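PDB 5A9A: polyhedrin from Simulium ubiquitum cypovirus, which builds the crystalline occlusion bodies (polyhedra) of an insect cypovirus, which probably shelter embedded virus particles between hosts, and binds UTP in the crystal. Local coordinates for residues R15-L18 / V19-L23; K80-E83 / N84-R88; D183-S187 / S188-G192; I215-M218 / Q219-L223. One frame throughout, in Å; residues are numbered along the deposited sequence.

Contact 1 of 4, residues R15-L18 / V19-L23; sequences RQHL and VNRQL
Q16 and N20, one helical turn apart, join their side-chain amides: NE2 of Q16 donates to OD1 of N20 over 3.0 Å. The acceptor lies close to the plane of the Q16 amide, yet the N–H arrives from above the plane of the N20 carbonyl. The bend of Q16 at chi2 (67°) curls its amide along the helix toward N20. The asparagine has a second use, because its ND2 donates to a water that also bonds with ND1 of H17, at 3.0 Å from ND2 and 3.2 Å from ND1.

A second pair follows on the next residues. CG of R21 sits over one face of the H17 imidazole, displaced toward its rim, 4.1 Å from the ring centroid in a CH-pi contact. The guanidinium is turned only 21° from the ring plane, and its NH1 meets CD2 of L18 at the edge of the group, 3.3 Å away. An arginine beside the imidazole would be expected to disfavour a charge on H17.

The amide and imidazole pairs are i to i+4 neighbours, L18 and R21 i to i+3, on helix 11-25, a surface helix near the N-terminus, far from the centre of the chain. Glutamine and asparagine suit an exposed turn because each amide can both donate and accept. The backbone beneath is held by the usual helical bonds, such as N20 N to Q16 O (2.9 Å) and R21 N to H17 O (2.9 Å). On another part of the helix surface, V19 and L23 pack on R136 of the second subunit, to which OE1 of Q22 adds a weak hydrogen bond.

Contact 2 of 4, residues K80-E83 / N84-R88; sequences KEFE and NQIRR
E83 and R87 make the charged pair of this turn: OE2 accepts from NH1 at 3.1 Å. The oxygen lies near the guanidinium plane, at its edge, whereas the nitrogen stands above the carboxylate plane, 45° out of it. Both side chains run the same way, E83 extended and R87 bent at chi3. Neither charge relies on this bond alone. OE1 of E83 forms a salt bridge with R65, and NH1 of R87 also donates to the backbone O of N204 of the third subunit, so the buried pair is tied into the subunit interface.

The hydrogen bonds of the N84 side-chain amide are weak. ND2 of N84 reaches OE1 of E81 over 3.4 Å, and the same E81 oxygen receives the backbone N of D93; OD1 of N84 accepts a weak bond from NH1 of R88 at 3.1 Å. Asparagine suits this spot by donating one way and accepting the other.

All but R88 lies on helix 76-87, whose earlier residues R78 and H79 bind UTP. The main chain keeps i to i+4 bonds up to R87 N to E83 O (2.8 Å), with R88 leaving the helical conformation.

The apolar contact is F82 with I86: CG1 of the isoleucine approaches CE1 of the ring obliquely, at 3.4 Å. F82 also packs on L99 of the nucleotide pocket, and its side chain is about 7 Å from the UTP.

Contact 3 of 4, residues D183-S187 / S188-G192; sequences DNRYS and SHSIG
I191 reaches Y186 through its first torsion: chi1 of -170° sets CG1 anti to the backbone N, leaving CG2 in the crowded position between N and carbonyl carbon. CG1 then comes to 3.9 Å from CD1 of the Y186 ring, and the terminal CD1 methyl lies at the ring's edge, in its plane; the two side chains meet at about a right angle. In S187 a chi1 of -66° places OG beside the backbone N, where both can serve N184 O: OG donates at 2.7 Å and S187 N at 3.0 Å. This closes a type I turn from N184 to S187. Inside it, OD1 of N184 takes the N–H of Y186 (3.0 Å), an Asx turn, for which asparagine's short amide is well suited.

Across the contact, S187 O receives S190 N at 3.2 Å, from well above its carbonyl plane, and more weakly I191 N. This leads the loop into helix 191-197, with S190 at its N-cap position. The small S190 lets its CB settle 3.7 Å from CB of R185. Two waters bridge the sides: one joins D183 OD1 to S190 OG, the other R185 NH2 to S190 O. R185 is anchored chiefly by its salt bridge to D31.

I191 and S188 each touch their own counterparts in both other subunits, as residues close to a threefold axis would. The chemistry is therefore divided: backbone and short polar side-chain bonds shape the turn and waters tie its flank to S190, while the buried isoleucine offers an apolar surface to the trimer.

Contact 4 of 4, residues I215-M218 / Q219-L223; sequences IDYM and QAKNL
Q219 lies alongside I215, both side chains pointing the same way, with its amide carbon CD 3.8 Å from the methyl CG2. The extended glutamine carries its NE2 on to the backbone O of D233, so the amide both lies along the isoleucine methyl and, through NE2, ties the helix to strand 232-234. A220 contributes mainly its backbone, N to D216 O at 2.8 Å, and its small methyl suits an exposed helical position.

K221 is the residue that crosses Y217. Its CG sits over one face of the phenol ring, 3.8 Å from the centroid and 14° off the normal, a CH-pi contact, and CE follows at 3.6 Å from ring atom CE1. A bend at chi2 (-61°) folds the aliphatic stem across the ring, freeing the ammonium end to form a salt bridge with D127 of the second subunit. A long lysine fits because its methylenes can cover an aromatic while its charge reaches beyond.

N222 then turns to positive phi (54°), a conformation asparagine tolerates better than most residues, and its N donates weakly to Q219 O at 3.4 Å. L223 follows: its N bonds M218 O at 2.9 Å in the carbonyl plane, and its CB presses tightly on the M218 methyl CE, at 3.4 Å. L223 also packs against strands 34-41 and 105-111.

The 6→1 bond from L223 N to M218 O, the positive-phi residue before it and the apolar contact between M218 and L223 are features of a Schellman motif, which ends helix 211-221 against the six-stranded sheet.

Within one chain the four contacts are well separated. Contacts 1 and 4 come nearest, about 7 Å between nearest atoms without touching, whereas contacts 1 and 2 lie on opposite sides of the chain's centre, their own centres about 53 Å apart. Contact 2 is the one beside the nucleotide: F82 is about 6 Å from H96 of the UTP site, side chain to side chain, while the other three lie away from it. Assembly brings distant pieces together. NZ of K221 in contact 4 donates to the backbone O of R87 in contact 2 of a neighbouring subunit, and contact 3 meets its own copies. All four contacts touch another subunit, contact 1 through R136 of the second.

Contact 1 of 4, residues R15-L18 / V19-L23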
loop_
_atom_site.group_PDB
_atom_site.type_symbol
_atom_site.label_atom_id
_atom_site.label_comp_id
_atom_site.label_asym_id
_atom_site.label_seq_id
_atom_site.Cartn_x
_atom_site.Cartn_y
_atom_site.Cartn_z
ATOM N N ARG A 15 36.697 18.157 13.117
ATOM C CA ARG A 15 35.260 18.395 13.085
ATOM C C ARG A 15 34.710 18.182 11.678
ATOM O O ARG A 15 33.701 17.499 11.493
ATOM C CB ARG A 15 34.923 19.808 13.565
ATOM C CG ARG A 15 33.432 20.100 13.537
ATOM C CD ARG A 15 33.078 21.443 14.150
ATOM N NE ARG A 15 31.665 21.750 13.949
ATOM C CZ ARG A 15 30.969 22.625 14.669
ATOM N NH1 ARG A 15 31.549 23.290 15.660
ATOM N NH2 ARG A 15 29.687 22.829 14.400
ATOM N N GLN A 16 35.373 18.770 10.687
ATOM C CA GLN A 16 34.967 18.595 9.297
ATOM C C GLN A 16 35.061 17.125 8.912
ATOM O O GLN A 16 34.187 16.588 8.234
ATOM C CB GLN A 16 35.851 19.424 8.367
ATOM C CG GLN A 16 35.502 19.268 6.895
ATOM C CD GLN A 16 34.144 19.848 6.560
ATOM O OE1 GLN A 16 33.916 21.046 6.727
ATOM N NE2 GLN A 16 33.230 18.996 6.098
ATOM N N HIS A 17 36.136 16.482 9.357
ATOM C CA HIS A 17 36.382 15.077 9.065
ATOM C C HIS A 17 35.245 14.186 9.561
ATOM O O HIS A 17 34.843 13.248 8.875
ATOM C CB HIS A 17 37.703 14.643 9.701
ATOM C CG HIS A 17 37.959 13.170 9.624
ATOM N ND1 HIS A 17 38.146 12.508 8.429
ATOM C CD2 HIS A 17 38.066 12.233 10.595
ATOM C CE1 HIS A 17 38.354 11.226 8.668
ATOM N NE2 HIS A 17 38.311 11.032 9.975
ATOM N N LEU A 18 34.729 14.481 10.750
ATOM C CA LEU A 18 33.644 13.692 11.321
ATOM C C LEU A 18 32.334 13.964 10.590
ATOM O O LEU A 18 31.492 13.077 10.456
ATOM C CB LEU A 18 33.486 13.986 12.813
ATOM C CG LEU A 18 34.688 13.618 13.685
ATOM C CD1 LEU A 18 34.325 13.733 15.156
ATOM C CD2 LEU A 18 35.176 12.213 13.368
ATOM N N VAL A 19 32.161 15.196 10.122
ATOM C CA VAL A 19 31.011 15.527 9.292
ATOM C C VAL A 19 31.062 14.691 8.013
ATOM O O VAL A 19 30.047 14.155 7.569
ATOM C CB VAL A 19 30.976 17.029 8.942
ATOM C CG1 VAL A 19 30.031 17.290 7.775
ATOM C CG2 VAL A 19 30.565 17.841 10.157
ATOM N N ASN A 20 32.253 14.577 7.432
ATOM C CA ASN A 20 32.448 13.743 6.249
ATOM C C ASN A 20 32.145 12.271 6.529
ATOM O O ASN A 20 31.444 11.620 5.755
ATOM C CB ASN A 20 33.874 13.884 5.713
ATOM C CG ASN A 20 34.183 15.291 5.231
ATOM O OD1 ASN A 20 33.291 16.134 5.119
ATOM N ND2 ASN A 20 35.452 15.547 4.928
ATOM N N ARG A 21 32.676 11.748 7.632
ATOM C CA ARG A 21 32.446 10.351 7.997
ATOM C C ARG A 21 30.978 10.127 8.332
ATOM O O ARG A 21 30.414 9.077 8.025
ATOM C CB ARG A 21 33.326 9.945 9.185
ATOM C CG ARG A 21 34.793 9.762 8.823
ATOM C CD ARG A 21 35.671 9.483 10.036
ATOM N NE ARG A 21 35.415 8.179 10.648
ATOM C CZ ARG A 21 34.936 8.004 11.877
ATOM N NH1 ARG A 21 34.648 9.046 12.645
ATOM N NH2 ARG A 21 34.743 6.779 12.346
ATOM N N GLN A 22 30.367 11.126 8.959
ATOM C CA GLN A 22 28.962 11.065 9.344
ATOM C C GLN A 22 28.058 10.749 8.155
ATOM O O GLN A 22 27.115 9.967 8.272
ATOM C CB GLN A 22 28.543 12.392 9.976
ATOM C CG GLN A 22 27.085 12.464 10.377
ATOM C CD GLN A 22 26.786 13.667 11.248
ATOM O OE1 GLN A 22 26.589 14.775 10.750
ATOM N NE2 GLN A 22 26.756 13.454 12.559
ATOM N N LEU A 23 28.344 11.364 7.013
ATOM C CA LEU A 23 27.539 11.153 5.813
ATOM C C LEU A 23 27.724 9.741 5.266
ATOM O O LEU A 23 26.814 9.178 4.657
ATOM C CB LEU A 23 27.904 12.179 4.740
ATOM C CG LEU A 23 27.487 13.622 5.029
ATOM C CD1 LEU A 23 28.086 14.554 3.992
ATOM C CD2 LEU A 23 25.973 13.758 5.064
HETATM O O HOH W 1 37.386 13.257 5.427
#

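Contact 2 of 4, residues K80-E83 / N84-R88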
loop_
_atom_site.group_PDB
_atom_site.type_symbol
_atom_site.label_atom_id
_atom_site.label_comp_id
_atom_site.label_asym_id
_atom_site.label_seq_id
_atom_site.Cartn_x
_atom_site.Cartn_y
_atom_site.Cartn_z
ATOM N N LYS A 80 -5.981 1.501 -22.213
ATOM C CA LYS A 80 -6.852 0.411 -21.789
ATOM C C LYS A 80 -6.841 -0.723 -22.811
ATOM O O LYS A 80 -6.703 -1.893 -22.451
ATOM C CB LYS A 80 -8.288 0.899 -21.593
ATOM C CG LYS A 80 -9.258 -0.220 -21.233
ATOM C CD LYS A 80 -10.664 0.301 -21.003
ATOM C CE LYS A 80 -11.376 0.595 -22.311
ATOM N NZ LYS A 80 -12.718 1.197 -22.077
ATOM N N GLU A 81 -6.997 -0.374 -24.084
ATOM C CA GLU A 81 -7.082 -1.378 -25.138
ATOM C C GLU A 81 -5.754 -2.100 -25.316
ATOM O O GLU A 81 -5.718 -3.310 -25.537
ATOM C CB GLU A 81 -7.509 -0.739 -26.460
ATOM C CG GLU A 81 -8.892 -0.122 -26.427
ATOM C CD GLU A 81 -9.961 -1.113 -26.008
ATOM O OE1 GLU A 81 -9.705 -2.338 -26.063
ATOM O OE2 GLU A 81 -11.061 -0.667 -25.624
ATOM N N PHE A 82 -4.655 -1.359 -25.223
ATOM C CA PHE A 82 -3.344 -1.980 -25.325
ATOM C C PHE A 82 -3.159 -2.948 -24.159
ATOM O O PHE A 82 -2.657 -4.058 -24.333
ATOM C CB PHE A 82 -2.229 -0.934 -25.333
ATOM C CG PHE A 82 -0.925 -1.453 -25.875
ATOM C CD1 PHE A 82 -0.035 -2.132 -25.054
ATOM C CD2 PHE A 82 -0.598 -1.276 -27.211
ATOM C CE1 PHE A 82 1.163 -2.614 -25.554
ATOM C CE2 PHE A 82 0.599 -1.755 -27.716
ATOM C CZ PHE A 82 1.480 -2.425 -26.887
ATOM N N GLU A 83 -3.581 -2.532 -22.969
ATOM C CA GLU A 83 -3.472 -3.396 -21.799
ATOM C C GLU A 83 -4.306 -4.666 -21.979
ATOM O O GLU A 83 -3.878 -5.756 -21.602
ATOM C CB GLU A 83 -3.896 -2.667 -20.523
ATOM C CG GLU A 83 -3.663 -3.500 -19.271
ATOM C CD GLU A 83 -3.957 -2.749 -17.990
ATOM O OE1 GLU A 83 -4.618 -1.687 -18.045
ATOM O OE2 GLU A 83 -3.527 -3.235 -16.923
ATOM N N ASN A 84 -5.497 -4.525 -22.553
ATOM C CA ASN A 84 -6.333 -5.684 -22.847
ATOM C C ASN A 84 -5.597 -6.687 -23.725
ATOM O O ASN A 84 -5.517 -7.874 -23.400
ATOM C CB ASN A 84 -7.625 -5.266 -23.550
ATOM C CG ASN A 84 -8.693 -4.793 -22.585
ATOM O OD1 ASN A 84 -8.694 -5.160 -21.410
ATOM N ND2 ASN A 84 -9.623 -3.982 -23.085
ATOM N N GLN A 85 -5.062 -6.205 -24.840
ATOM C CA GLN A 85 -4.383 -7.072 -25.791
ATOM C C GLN A 85 -3.181 -7.758 -25.147
ATOM O O GLN A 85 -2.914 -8.932 -25.404
ATOM C CB GLN A 85 -3.939 -6.276 -27.021
ATOM C CG GLN A 85 -3.336 -7.137 -28.117
ATOM C CD GLN A 85 -4.223 -8.316 -28.481
ATOM O OE1 GLN A 85 -5.449 -8.233 -28.404
ATOM N NE2 GLN A 85 -3.606 -9.423 -28.869
ATOM N N ILE A 86 -2.463 -7.026 -24.301
ATOM C CA ILE A 86 -1.277 -7.571 -23.651
ATOM C C ILE A 86 -1.630 -8.594 -22.569
ATOM O O ILE A 86 -1.054 -9.678 -22.528
ATOM C CB ILE A 86 -0.418 -6.457 -23.020
ATOM C CG1 ILE A 86 0.087 -5.495 -24.098
ATOM C CG2 ILE A 86 0.755 -7.060 -22.262
ATOM C CD1 ILE A 86 1.114 -6.103 -25.032
ATOM N N ARG A 87 -2.577 -8.251 -21.699
ATOM C CA ARG A 87 -2.892 -9.094 -20.545
ATOM C C ARG A 87 -4.033 -10.075 -20.798
ATOM O O ARG A 87 -4.309 -10.943 -19.967
ATOM C CB ARG A 87 -3.227 -8.230 -19.329
ATOM C CG ARG A 87 -2.054 -7.426 -18.805
ATOM C CD ARG A 87 -2.451 -6.648 -17.565
ATOM N NE ARG A 87 -3.009 -7.516 -16.532
ATOM C CZ ARG A 87 -3.880 -7.120 -15.608
ATOM N NH1 ARG A 87 -4.308 -5.864 -15.584
ATOM N NH2 ARG A 87 -4.328 -7.984 -14.708
ATOM N N ARG A 88 -4.711 -9.929 -21.931
ATOM C CA ARG A 88 -5.765 -10.864 -22.300
ATOM C C ARG A 88 -6.013 -10.845 -23.806
ATOM O O ARG A 88 -7.054 -10.378 -24.272
ATOM C CB ARG A 88 -7.058 -10.578 -21.522
ATOM C CG ARG A 88 -7.381 -9.108 -21.311
ATOM C CD ARG A 88 -8.637 -8.946 -20.457
ATOM N NE ARG A 88 -9.818 -9.531 -21.092
ATOM C CZ ARG A 88 -10.734 -8.842 -21.767
ATOM N NH1 ARG A 88 -10.629 -7.527 -21.895
ATOM N NH2 ARG A 88 -11.767 -9.472 -22.307
#

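Contact 3 of 4, residues D183-S187 / S188-G192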
loop_
_atom_site.group_PDB
_atom_site.type_symbol
_atom_site.label_atom_id
_atom_site.label_comp_id
_atom_site.label_asym_id
_atom_site.label_seq_id
_atom_site.Cartn_x
_atom_site.Cartn_y
_atom_site.Cartn_z
ATOM N N ASP A 183 22.297 -9.447 15.133
ATOM C CA ASP A 183 21.044 -9.148 15.817
ATOM C C ASP A 183 19.890 -9.074 14.827
ATOM O O ASP A 183 19.673 -8.046 14.187
ATOM C CB ASP A 183 21.135 -7.834 16.590
ATOM C CG ASP A 183 19.884 -7.555 17.411
ATOM O OD1 ASP A 183 18.896 -8.305 17.272
ATOM O OD2 ASP A 183 19.884 -6.588 18.201
ATOM N N ASN A 184 19.149 -10.168 14.711
ATOM C CA ASN A 184 17.975 -10.203 13.851
ATOM C C ASN A 184 16.831 -9.435 14.491
ATOM O O ASN A 184 16.256 -9.881 15.483
ATOM C CB ASN A 184 17.548 -11.647 13.601
ATOM C CG ASN A 184 16.378 -11.749 12.650
ATOM O OD1 ASN A 184 15.988 -10.765 12.020
ATOM N ND2 ASN A 184 15.813 -12.947 12.532
ATOM N N ARG A 185 16.496 -8.280 13.925
ATOM C CA ARG A 185 15.435 -7.449 14.485
ATOM C C ARG A 185 14.045 -7.999 14.166
ATOM O O ARG A 185 13.035 -7.418 14.556
ATOM C CB ARG A 185 15.572 -6.003 14.010
ATOM C CG ARG A 185 16.642 -5.234 14.772
ATOM C CD ARG A 185 16.856 -3.845 14.203
ATOM N NE ARG A 185 15.713 -2.967 14.434
ATOM C CZ ARG A 185 15.504 -1.830 13.777
ATOM N NH1 ARG A 185 16.350 -1.440 12.830
ATOM N NH2 ARG A 185 14.437 -1.089 14.054
ATOM N N TYR A 186 13.999 -9.126 13.466
ATOM C CA TYR A 186 12.744 -9.844 13.288
ATOM C C TYR A 186 12.545 -10.823 14.434
ATOM O O TYR A 186 11.640 -11.655 14.411
ATOM C CB TYR A 186 12.706 -10.531 11.926
ATOM C CG TYR A 186 12.579 -9.515 10.827
ATOM C CD1 TYR A 186 11.352 -8.934 10.543
ATOM C CD2 TYR A 186 13.689 -9.100 10.101
ATOM C CE1 TYR A 186 11.225 -7.983 9.556
ATOM C CE2 TYR A 186 13.571 -8.151 9.106
ATOM C CZ TYR A 186 12.337 -7.594 8.843
ATOM O OH TYR A 186 12.214 -6.646 7.856
ATOM N N SER A 187 13.412 -10.703 15.436
ATOM C CA SER A 187 13.219 -11.365 16.718
ATOM C C SER A 187 12.072 -10.689 17.457
ATOM O O SER A 187 11.670 -9.580 17.108
ATOM C CB SER A 187 14.502 -11.278 17.548
ATOM O OG SER A 187 15.548 -12.012 16.939
ATOM N N SER A 188 11.551 -11.358 18.481
ATOM C CA SER A 188 10.386 -10.861 19.213
ATOM C C SER A 188 10.646 -9.532 19.927
ATOM O O SER A 188 9.712 -8.768 20.173
ATOM C CB SER A 188 9.917 -11.909 20.226
ATOM O OG SER A 188 9.608 -13.133 19.581
ATOM N N HIS A 189 11.904 -9.260 20.264
ATOM C CA HIS A 189 12.254 -8.022 20.963
ATOM C C HIS A 189 12.052 -6.789 20.089
ATOM O O HIS A 189 11.697 -5.717 20.580
ATOM C CB HIS A 189 13.720 -8.046 21.406
ATOM C CG HIS A 189 13.993 -8.957 22.562
ATOM N ND1 HIS A 189 13.009 -9.363 23.437
ATOM C CD2 HIS A 189 15.140 -9.536 22.990
ATOM C CE1 HIS A 189 13.537 -10.155 24.351
ATOM N NE2 HIS A 189 14.829 -10.275 24.106
ATOM N N SER A 190 12.287 -6.945 18.791
ATOM C CA SER A 190 12.503 -5.798 17.918
ATOM C C SER A 190 11.520 -5.697 16.757
ATOM O O SER A 190 11.434 -4.657 16.103
ATOM C CB SER A 190 13.925 -5.870 17.354
ATOM O OG SER A 190 14.885 -5.930 18.394
ATOM N N ILE A 191 10.779 -6.769 16.502
ATOM C CA ILE A 191 10.022 -6.886 15.260
ATOM C C ILE A 191 8.825 -5.935 15.184
ATOM O O ILE A 191 8.519 -5.409 14.115
ATOM C CB ILE A 191 9.572 -8.342 15.012
ATOM C CG1 ILE A 191 9.007 -8.487 13.597
ATOM C CG2 ILE A 191 8.564 -8.788 16.067
ATOM C CD1 ILE A 191 8.703 -9.914 13.215
ATOM N N GLY A 192 8.154 -5.708 16.308
ATOM C CA GLY A 192 7.050 -4.764 16.342
ATOM C C GLY A 192 7.467 -3.410 15.785
ATOM O O GLY A 192 6.775 -2.810 14.961
HETATM O O HOH W 2 16.675 -7.801 18.558
HETATM O O HOH W 3 13.354 -2.726 16.177
#

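Contact 4 of 4, residues I215-M218 / Q219-L223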
loop_
_atom_site.group_PDB
_atom_site.type_symbol
_atom_site.label_atom_id
_atom_site.label_comp_id
_atom_site.label_asym_id
_atom_site.label_seq_id
_atom_site.Cartn_x
_atom_site.Cartn_y
_atom_site.Cartn_z
ATOM N N ILE A 215 21.505 13.621 -14.069
ATOM C CA ILE A 215 22.771 13.577 -13.342
ATOM C C ILE A 215 22.749 14.612 -12.225
ATOM O O ILE A 215 23.182 14.344 -11.104
ATOM C CB ILE A 215 23.974 13.859 -14.263
ATOM C CG1 ILE A 215 24.133 12.743 -15.297
ATOM C CG2 ILE A 215 25.249 13.973 -13.448
ATOM C CD1 ILE A 215 25.177 13.040 -16.359
ATOM N N ASP A 216 22.236 15.795 -12.541
ATOM C CA ASP A 216 22.119 16.873 -11.563
ATOM C C ASP A 216 21.274 16.438 -10.361
ATOM O O ASP A 216 21.642 16.685 -9.209
ATOM C CB ASP A 216 21.512 18.113 -12.228
ATOM C CG ASP A 216 21.573 19.343 -11.345
ATOM O OD1 ASP A 216 20.669 19.522 -10.504
ATOM O OD2 ASP A 216 22.521 20.142 -11.501
ATOM N N TYR A 217 20.145 15.788 -10.633
ATOM C CA TYR A 217 19.257 15.305 -9.574
ATOM C C TYR A 217 19.957 14.277 -8.689
ATOM O O TYR A 217 19.918 14.363 -7.463
ATOM C CB TYR A 217 17.999 14.683 -10.184
ATOM C CG TYR A 217 17.004 14.148 -9.168
ATOM C CD1 TYR A 217 16.013 14.966 -8.640
ATOM C CD2 TYR A 217 17.045 12.821 -8.756
ATOM C CE1 TYR A 217 15.098 14.482 -7.721
ATOM C CE2 TYR A 217 16.137 12.328 -7.836
ATOM C CZ TYR A 217 15.166 13.162 -7.323
ATOM O OH TYR A 217 14.256 12.679 -6.409
ATOM N N MET A 218 20.596 13.299 -9.319
ATOM C CA MET A 218 21.244 12.223 -8.580
ATOM C C MET A 218 22.372 12.771 -7.703
ATOM O O MET A 218 22.570 12.328 -6.572
ATOM C CB MET A 218 21.766 11.158 -9.546
ATOM C CG MET A 218 20.667 10.519 -10.393
ATOM S SD MET A 218 19.375 9.726 -9.407
ATOM C CE MET A 218 20.242 8.261 -8.835
ATOM N N GLN A 219 23.101 13.748 -8.226
ATOM C CA GLN A 219 24.168 14.388 -7.466
ATOM C C GLN A 219 23.617 15.278 -6.349
ATOM O O GLN A 219 24.214 15.377 -5.275
ATOM C CB GLN A 219 25.084 15.181 -8.404
ATOM C CG GLN A 219 25.886 14.280 -9.333
ATOM C CD GLN A 219 26.862 15.030 -10.217
ATOM O OE1 GLN A 219 26.635 16.184 -10.579
ATOM N NE2 GLN A 219 27.958 14.368 -10.572
ATOM N N ALA A 220 22.477 15.915 -6.597
ATOM C CA ALA A 220 21.831 16.737 -5.581
ATOM C C ALA A 220 21.315 15.888 -4.419
ATOM O O ALA A 220 21.445 16.271 -3.255
ATOM C CB ALA A 220 20.687 17.534 -6.192
ATOM N N LYS A 221 20.730 14.738 -4.740
ATOM C CA LYS A 221 20.155 13.859 -3.726
ATOM C C LYS A 221 21.180 12.841 -3.228
ATOM O O LYS A 221 20.894 12.049 -2.331
ATOM C CB LYS A 221 18.941 13.117 -4.288
ATOM C CG LYS A 221 17.889 14.016 -4.927
ATOM C CD LYS A 221 17.304 15.021 -3.944
ATOM C CE LYS A 221 16.295 15.926 -4.641
ATOM N NZ LYS A 221 15.674 16.923 -3.731
ATOM N N ASN A 222 22.371 12.867 -3.816
ATOM C CA ASN A 222 23.431 11.930 -3.452
ATOM C C ASN A 222 22.978 10.476 -3.548
ATOM O O ASN A 222 23.141 9.688 -2.615
ATOM C CB ASN A 222 23.975 12.246 -2.056
ATOM C CG ASN A 222 24.835 13.497 -2.046
ATOM O OD1 ASN A 222 25.985 13.473 -2.482
ATOM N ND2 ASN A 222 24.275 14.598 -1.563
ATOM N N LEU A 223 22.404 10.141 -4.698
ATOM C CA LEU A 223 22.064 8.769 -5.043
ATOM C C LEU A 223 23.012 8.362 -6.158
ATOM O O LEU A 223 23.287 9.163 -7.052
ATOM C CB LEU A 223 20.616 8.699 -5.524
ATOM C CG LEU A 223 19.590 9.255 -4.534
ATOM C CD1 LEU A 223 18.215 9.380 -5.170
ATOM C CD2 LEU A 223 19.535 8.375 -3.292
#